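Local coordinates for uncharacterized protein (Bacteroides ovatus, PDB 4FS7) that is of unknown function but, as an extracellular leucine-rich repeat protein of the BspA type, probably binds other proteins, at residues Ile9-Thr14 / Gly18-Ser23; Thr151-Glu156 / Asp171-Leu176. One frame throughout, in Å; residues are numbered along the deposited sequence.

Interaction 1: residues Ile9-Thr14 / Gly18-Ser23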
ATOM      1  N   ILE A   9     -12.946 -38.277  -4.534  1.00 19.45           N
ATOM      2  CA  ILE A   9     -12.283 -37.309  -5.426  1.00 18.47           C
ATOM      3  C   ILE A   9     -12.668 -37.540  -6.879  1.00 16.24           C
ATOM      4  O   ILE A   9     -12.786 -38.703  -7.323  1.00 17.56           O
ATOM      5  CB  ILE A   9     -10.759 -37.393  -5.277  1.00 16.91           C
ATOM      6  CG1 ILE A   9     -10.395 -37.134  -3.801  1.00 21.01           C
ATOM      7  CG2 ILE A   9     -10.041 -36.356  -6.201  1.00 18.13           C
ATOM      8  CD1 ILE A   9      -8.965 -37.426  -3.458  1.00 19.93           C
ATOM      9  N   THR A  10     -12.881 -36.458  -7.621  1.00 16.04           N
ATOM     10  CA  THR A  10     -13.179 -36.532  -9.038  1.00 15.82           C
ATOM     11  C   THR A  10     -11.957 -36.151  -9.880  1.00 16.70           C
ATOM     12  O   THR A  10     -11.131 -35.338  -9.451  1.00 15.26           O
ATOM     13  CB  THR A  10     -14.422 -35.699  -9.462  1.00 17.75           C
ATOM     14  OG1 THR A  10     -14.104 -34.283  -9.454  1.00 18.43           O
ATOM     15  CG2 THR A  10     -15.578 -35.988  -8.540  1.00 20.30           C
ATOM     16  N   TYR A  11     -11.874 -36.731 -11.078  1.00 14.93           N
ATOM     17  CA  TYR A  11     -10.733 -36.653 -11.955  1.00 14.63           C
ATOM     18  C   TYR A  11     -11.164 -36.348 -13.362  1.00 15.40           C
ATOM     19  O   TYR A  11     -12.228 -36.828 -13.823  1.00 18.03           O
ATOM     20  CB  TYR A  11      -9.922 -37.965 -11.942  1.00 14.37           C
ATOM     21  CG  TYR A  11      -9.380 -38.317 -10.571  1.00 13.16           C
ATOM     22  CD1 TYR A  11      -8.135 -37.813 -10.180  1.00 13.76           C
ATOM     23  CD2 TYR A  11     -10.098 -39.062  -9.648  1.00 14.61           C
ATOM     24  CE1 TYR A  11      -7.625 -38.075  -8.944  1.00 12.97           C
ATOM     25  CE2 TYR A  11      -9.572 -39.363  -8.417  1.00 14.29           C
ATOM     26  CZ  TYR A  11      -8.340 -38.811  -8.037  1.00 13.79           C
ATOM     27  OH  TYR A  11      -7.861 -39.097  -6.766  1.00 14.78           O
ATOM     28  N   ASN A  12     -10.315 -35.613 -14.056  1.00 16.05           N
ATOM     29  CA  ASN A  12     -10.414 -35.405 -15.483  1.00 16.74           C
ATOM     30  C   ASN A  12      -9.148 -35.908 -16.184  1.00 17.13           C
ATOM     31  O   ASN A  12      -8.042 -35.690 -15.701  1.00 17.33           O
ATOM     32  CB  ASN A  12     -10.604 -33.930 -15.857  1.00 17.47           C
ATOM     33  CG  ASN A  12     -11.904 -33.346 -15.375  1.00 21.65           C
ATOM     34  OD1 ASN A  12     -12.747 -34.020 -14.821  1.00 26.82           O
ATOM     35  ND2 ASN A  12     -12.013 -32.024 -15.487  1.00 30.96           N
ATOM     36  N   PHE A  13      -9.309 -36.563 -17.323  1.00 19.74           N
ATOM     37  CA  PHE A  13      -8.153 -36.908 -18.146  1.00 20.59           C
ATOM     38  C   PHE A  13      -7.457 -35.648 -18.655  1.00 22.90           C
ATOM     39  O   PHE A  13      -8.122 -34.640 -18.992  1.00 25.52           O
ATOM     40  CB  PHE A  13      -8.546 -37.811 -19.324  1.00 22.38           C
ATOM     41  CG  PHE A  13      -9.185 -39.087 -18.891  1.00 21.09           C
ATOM     42  CD1 PHE A  13      -8.442 -40.042 -18.225  1.00 20.46           C
ATOM     43  CD2 PHE A  13     -10.526 -39.316 -19.098  1.00 23.24           C
ATOM     44  CE1 PHE A  13      -9.010 -41.215 -17.777  1.00 21.84           C
ATOM     45  CE2 PHE A  13     -11.120 -40.484 -18.654  1.00 22.69           C
ATOM     46  CZ  PHE A  13     -10.354 -41.446 -17.978  1.00 22.05           C
ATOM     47  N   THR A  14      -6.130 -35.696 -18.666  1.00 23.28           N
ATOM     48  CA  THR A  14      -5.279 -34.620 -19.184  1.00 24.06           C
ATOM     49  C   THR A  14      -4.481 -35.108 -20.392  1.00 28.82           C
ATOM     50  O   THR A  14      -4.404 -36.320 -20.651  1.00 30.83           O
ATOM     51  CB  THR A  14      -4.395 -33.942 -18.061  1.00 25.96           C
ATOM     52  OG1 THR A  14      -3.780 -34.910 -17.181  1.00 25.02           O
ATOM     53  CG2 THR A  14      -5.270 -33.017 -17.208  1.00 26.36           C
ATOM     54  N   GLY A  18      -1.437 -41.183 -20.015  1.00 22.69           N
ATOM     55  CA  GLY A  18      -1.559 -41.862 -18.728  1.00 21.86           C
ATOM     56  C   GLY A  18      -1.642 -40.961 -17.522  1.00 19.77           C
ATOM     57  O   GLY A  18      -1.248 -41.376 -16.447  1.00 19.49           O
ATOM     58  N   THR A  19      -2.201 -39.760 -17.694  1.00 18.90           N
ATOM     59  CA  THR A  19      -2.309 -38.775 -16.606  1.00 17.82           C
ATOM     60  C   THR A  19      -3.732 -38.261 -16.392  1.00 16.17           C
ATOM     61  O   THR A  19      -4.583 -38.242 -17.305  1.00 18.98           O
ATOM     62  CB  THR A  19      -1.387 -37.550 -16.816  1.00 21.15           C
ATOM     63  OG1 THR A  19      -1.846 -36.768 -17.924  1.00 22.46           O
ATOM     64  CG2 THR A  19       0.071 -37.983 -17.016  1.00 22.29           C
ATOM     65  N   VAL A  20      -3.983 -37.841 -15.162  1.00 15.55           N
ATOM     66  CA  VAL A  20      -5.216 -37.183 -14.779  1.00 14.58           C
ATOM     67  C   VAL A  20      -4.925 -35.971 -13.898  1.00 14.29           C
ATOM     68  O   VAL A  20      -3.832 -35.855 -13.288  1.00 13.98           O
ATOM     69  CB  VAL A  20      -6.204 -38.120 -14.042  1.00 13.64           C
ATOM     70  CG1 VAL A  20      -6.742 -39.244 -14.989  1.00 15.08           C
ATOM     71  CG2 VAL A  20      -5.572 -38.712 -12.799  1.00 14.81           C
ATOM     72  N   GLU A  21      -5.912 -35.086 -13.881  1.00 14.79           N
ATOM     73  CA  GLU A  21      -5.946 -33.937 -12.963  0.50 13.52           C
ATOM     74  C   GLU A  21      -7.072 -34.162 -11.963  1.00 13.52           C
ATOM     75  O   GLU A  21      -8.143 -34.689 -12.284  1.00 15.53           O
ATOM     76  CB  GLU A  21      -6.160 -32.577 -13.705  0.50 15.62           C
ATOM     77  CG  GLU A  21      -7.599 -32.422 -14.289  0.50 14.12           C
ATOM     78  CD  GLU A  21      -7.963 -31.082 -14.967  0.50 17.46           C
ATOM     79  OE1 GLU A  21      -7.245 -30.091 -14.857  0.50 17.02           O
ATOM     80  OE2 GLU A  21      -9.018 -31.052 -15.625  0.50 22.10           O
ATOM     81  N   VAL A  22      -6.860 -33.751 -10.725  1.00 12.98           N
ATOM     82  CA  VAL A  22      -7.936 -33.667  -9.747  1.00 13.17           C
ATOM     83  C   VAL A  22      -8.867 -32.535 -10.158  1.00 14.33           C
ATOM     84  O   VAL A  22      -8.436 -31.410 -10.378  1.00 15.31           O
ATOM     85  CB  VAL A  22      -7.374 -33.336  -8.354  1.00 13.80           C
ATOM     86  CG1 VAL A  22      -8.522 -33.098  -7.321  1.00 15.16           C
ATOM     87  CG2 VAL A  22      -6.462 -34.468  -7.883  1.00 14.78           C
ATOM     88  N   SER A  23     -10.141 -32.849 -10.323  1.00 15.03           N
ATOM     89  CA  SER A  23     -11.107 -31.866 -10.764  1.00 15.99           C
ATOM     90  C   SER A  23     -12.096 -31.448  -9.692  1.00 16.41           C
ATOM     91  O   SER A  23     -12.875 -30.515  -9.926  1.00 22.12           O
ATOM     92  CB  SER A  23     -11.796 -32.338 -12.021  1.00 18.80           C
ATOM     93  OG  SER A  23     -12.551 -33.486 -11.737  1.00 20.93           O
TER
HETATM   94  O   HOH W   1      -5.184 -38.978 -19.842  1.00 32.14           O
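The Tyr-11 ring lies obliquely across Val-20 and Val-22, which meet different atoms along one side of it: CD1 of Tyr-11 is 3.8 Å from CG2 of Val-20, and CE1 rests against CG2 of Val-22. The ring of Phe-4 packs on Tyr-11 from strand 4-6. The Phe-13 ring runs beside Val-20, its CD1 3.7 Å from Val-20 CG1, while Thr-19 O lies at its edge. Asn-12 CG sits beside its own backbone N (chi1 -65°), which sets the amide over Glu-21 and Ser-23, and chi2 (-5°) turns OD1 to Ser-23 OG, 3.1 Å away. The Ser-23 proton may go there or to another acceptor; Ser-23 OG and Thr-10 OG1 are hydrogen-bonded (2.9 Å). In one of two Glu-21 conformers, Asn-12 ND2 meets the anti side of Glu-21 OE2 (3.2 Å), tilted from the carboxylate plane, in a bent, perhaps part-time bond. An alanine in place of Asn-12 would probably cost Glu-21 OE2 that donor and open a gap beside Ser-23 CB. Between the strands, Asn-12 N to Glu-21 O and Glu-21 N to Asn-12 O form an antiparallel hydrogen-bonded pair. Near the turn, Thr-14 OG1 donates to Thr-19 OG1 (2.8 Å), itself bonded to Glu-16 O. Backbone bonds thus fix the register, while the polar links round Asn-12 are partly exchangeable and Tyr-11, Val-20 and Val-22 pack the apolar side.

Interaction 2: residues Thr151-Glu156 / Asp171-Leu176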
ATOM      1  N   THR A 151      10.551 -14.706  -8.888  1.00 12.41           N
ATOM      2  CA  THR A 151      10.845 -13.506  -9.658  1.00 13.97           C
ATOM      3  C   THR A 151       9.660 -12.568  -9.824  1.00 13.82           C
ATOM      4  O   THR A 151       9.848 -11.420 -10.226  1.00 16.15           O
ATOM      5  CB  THR A 151      11.396 -13.864 -11.044  1.00 17.05           C
ATOM      6  OG1 THR A 151      10.428 -14.621 -11.764  1.00 19.86           O
ATOM      7  CG2 THR A 151      12.718 -14.658 -10.941  1.00 21.42           C
ATOM      8  N   VAL A 152       8.456 -13.051  -9.551  1.00 13.29           N
ATOM      9  CA  VAL A 152       7.225 -12.257  -9.658  0.50 14.75           C
ATOM     10  C   VAL A 152       6.295 -12.583  -8.515  1.00 13.26           C
ATOM     11  O   VAL A 152       6.050 -13.768  -8.258  1.00 12.26           O
ATOM     12  CB  VAL A 152       6.382 -12.541 -10.899  0.50 17.37           C
ATOM     13  CG1 VAL A 152       5.385 -11.386 -11.032  0.50 16.77           C
ATOM     14  CG2 VAL A 152       7.210 -12.706 -12.145  0.50 18.10           C
ATOM     15  N   ILE A 153       5.743 -11.548  -7.878  1.00 11.39           N
ATOM     16  CA  ILE A 153       4.670 -11.685  -6.942  1.00 10.77           C
ATOM     17  C   ILE A 153       3.598 -10.727  -7.367  1.00 10.79           C
ATOM     18  O   ILE A 153       3.830  -9.507  -7.425  1.00 12.08           O
ATOM     19  CB  ILE A 153       5.090 -11.441  -5.472  1.00 11.50           C
ATOM     20  CG1 ILE A 153       6.241 -12.349  -5.052  1.00 12.31           C
ATOM     21  CG2 ILE A 153       3.894 -11.640  -4.546  1.00 13.57           C
ATOM     22  CD1 ILE A 153       6.816 -11.989  -3.676  1.00 15.70           C
ATOM     23  N   GLY A 154       2.421 -11.235  -7.718  1.00 10.35           N
ATOM     24  CA  GLY A 154       1.392 -10.413  -8.313  1.00 11.14           C
ATOM     25  C   GLY A 154       0.677  -9.467  -7.358  1.00 10.11           C
ATOM     26  O   GLY A 154       0.744  -9.575  -6.137  1.00 10.38           O
ATOM     27  N   ASP A 155      -0.083  -8.546  -7.965  1.00 10.53           N
ATOM     28  CA  ASP A 155      -0.870  -7.579  -7.245  1.00 10.79           C
ATOM     29  C   ASP A 155      -1.668  -8.238  -6.135  1.00 10.44           C
ATOM     30  O   ASP A 155      -2.304  -9.290  -6.340  1.00 10.64           O
ATOM     31  CB  ASP A 155      -1.897  -6.893  -8.185  1.00 12.16           C
ATOM     32  CG  ASP A 155      -1.300  -6.051  -9.272  1.00 13.75           C
ATOM     33  OD1 ASP A 155      -0.085  -5.886  -9.317  1.00 13.47           O
ATOM     34  OD2 ASP A 155      -2.118  -5.508 -10.067  1.00 19.37           O
ATOM     35  N   GLU A 156      -1.669  -7.610  -4.959  1.00 10.33           N
ATOM     36  CA  GLU A 156      -2.548  -8.017  -3.865  1.00 10.41           C
ATOM     37  C   GLU A 156      -2.345  -9.486  -3.449  1.00  9.70           C
ATOM     38  O   GLU A 156      -3.233 -10.073  -2.813  1.00 10.08           O
ATOM     39  CB  GLU A 156      -4.020  -7.731  -4.178  1.00 12.16           C
ATOM     40  CG  GLU A 156      -4.339  -6.228  -4.191  1.00 13.04           C
ATOM     41  CD  GLU A 156      -5.811  -5.904  -4.217  1.00 21.71           C
ATOM     42  OE1 GLU A 156      -6.664  -6.770  -3.926  1.00 28.70           O
ATOM     43  OE2 GLU A 156      -6.144  -4.744  -4.536  1.00 26.39           O
ATOM     44  N   ASP A 171      15.385 -11.387  -1.993  1.00 13.66           N
ATOM     45  CA  ASP A 171      16.286 -10.261  -1.956  1.00 14.80           C
ATOM     46  C   ASP A 171      16.611  -9.646  -3.302  1.00 14.37           C
ATOM     47  O   ASP A 171      17.027  -8.485  -3.357  1.00 17.16           O
ATOM     48  CB  ASP A 171      17.558 -10.627  -1.222  1.00 17.36           C
ATOM     49  CG  ASP A 171      18.327  -9.426  -0.743  1.00 18.38           C
ATOM     50  OD1 ASP A 171      17.754  -8.478  -0.101  1.00 18.91           O
ATOM     51  OD2 ASP A 171      19.524  -9.422  -1.046  1.00 25.86           O
ATOM     52  N   SER A 172      16.406 -10.367  -4.393  1.00 13.96           N
ATOM     53  CA  SER A 172      16.641  -9.847  -5.710  1.00 14.20           C
ATOM     54  C   SER A 172      15.505  -9.031  -6.281  1.00 14.37           C
ATOM     55  O   SER A 172      15.637  -8.441  -7.370  1.00 15.23           O
ATOM     56  CB  SER A 172      16.905 -11.008  -6.702  1.00 18.03           C
ATOM     57  OG  SER A 172      15.742 -11.850  -6.815  1.00 21.00           O
HETATM   58  N   MSE A 173      14.364  -9.008  -5.603  1.00 12.83           N
HETATM   59  CA  MSE A 173      13.166  -8.366  -6.149  1.00 13.13           C
HETATM   60  C   MSE A 173      13.371  -6.839  -6.235  1.00 12.02           C
HETATM   61  O   MSE A 173      13.874  -6.221  -5.303  1.00 13.62           O
HETATM   62  CB  MSE A 173      11.953  -8.716  -5.289  1.00 12.70           C
HETATM   63  CG  MSE A 173      10.637  -8.194  -5.865  1.00 15.04           C
HETATM   64 SE   MSE A 173       9.130  -9.194  -5.255  0.75 15.12          SE
HETATM   65  CE  MSE A 173       9.499 -10.863  -6.201  1.00 17.83           C
ATOM     66  N   GLU A 174      12.931  -6.248  -7.350  1.00 12.60           N
ATOM     67  CA  GLU A 174      13.131  -4.814  -7.553  1.00 12.55           C
ATOM     68  C   GLU A 174      11.850  -3.992  -7.558  1.00 11.56           C
ATOM     69  O   GLU A 174      11.938  -2.786  -7.433  1.00 12.03           O
ATOM     70  CB  GLU A 174      13.959  -4.563  -8.779  1.00 15.28           C
ATOM     71  CG  GLU A 174      15.404  -5.092  -8.605  1.00 17.14           C
ATOM     72  CD  GLU A 174      16.402  -4.713  -9.679  1.00 20.87           C
ATOM     73  OE1 GLU A 174      16.049  -4.059 -10.668  1.00 27.32           O
ATOM     74  OE2 GLU A 174      17.586  -5.148  -9.522  1.00 27.77           O
ATOM     75  N   THR A 175      10.706  -4.632  -7.733  1.00 11.32           N
ATOM     76  CA  THR A 175       9.420  -3.940  -7.760  1.00 10.95           C
ATOM     77  C   THR A 175       8.408  -4.684  -6.880  1.00 11.87           C
ATOM     78  O   THR A 175       8.270  -5.905  -6.996  1.00 12.81           O
ATOM     79  CB  THR A 175       8.842  -3.895  -9.186  1.00 13.82           C
ATOM     80  OG1 THR A 175       9.780  -3.281 -10.073  1.00 17.59           O
ATOM     81  CG2 THR A 175       7.508  -3.188  -9.239  1.00 15.32           C
ATOM     82  N   LEU A 176       7.742  -3.967  -5.981  1.00  9.88           N
ATOM     83  CA  LEU A 176       6.620  -4.496  -5.217  1.00  9.66           C
ATOM     84  C   LEU A 176       5.322  -4.064  -5.886  1.00 10.35           C
ATOM     85  O   LEU A 176       5.090  -2.869  -6.095  1.00 10.93           O
ATOM     86  CB  LEU A 176       6.630  -4.100  -3.730  1.00 10.56           C
ATOM     87  CG  LEU A 176       7.877  -4.436  -2.922  1.00 11.17           C
ATOM     88  CD1 LEU A 176       7.706  -4.137  -1.449  1.00 12.85           C
ATOM     89  CD2 LEU A 176       8.322  -5.871  -3.194  1.00 13.16           C
TER
HETATM   90  O   HOH W   2       5.531  -7.731  -6.034  1.00 12.36           O
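Ile-153 and the selenomethionine Met-173 make a small apolar contact between segments carrying strands 152-153 and 175-176, at adjoining turns of the leucine-rich repeat region, with no direct hydrogen bond between 151-156 and 171-176. The side chains cross at about a right angle. The terminal methyl does most of the touching: CE of Met-173 lies 3.8 Å from CG1 of Ile-153 and 3.9 Å from its CD1, and SE stands 4.0 Å from that same CD1. Met-173 starts extended, CG opposite the backbone N (chi1 -175°), then bends at its last torsion (chi3 -69°), which turns CE toward Ile-153 and close to the backbone of Thr-151 and Val-152. Met-173 CE lies 4.0 Å from Thr-151 C.

Farther along, a water donates to Ile-153 O (2.8 Å) and only weakly to Thr-175 O (3.4 Å), a loose link between the segments.

Strand 152-153 ends a parallel sheet of three strands, after 107-108 and 130-131, and strand 175-176 begins one of five. The methyl contact and the water therefore lie at the seam between these sheets, where Leu-180 also packs on Ile-153 and Glu-156 pairs with Asn-178 through the backbone.

Overall arrangement
From the N terminus, the chain first makes interaction 1, where 18-23 turns back on 9-14 after only three intervening residues and closes a tight hairpin. That hairpin belongs to a mixed sheet which also takes in strands 4-6 and 55-62, at the N-terminal end of the elongated molecule. Interaction 2 opens much later and closes a longer loop of 14 residues, containing strand 166-168, between two consecutive parallel sheets of the repeat region. The two loops follow in series, neither nesting nor crossing. Their centres are 32 Å apart, and their nearest atoms about 22 Å, without touching; interaction 1 pairs two strands of the N-terminal sheet, and interaction 2 lies between two repeat-region sheets.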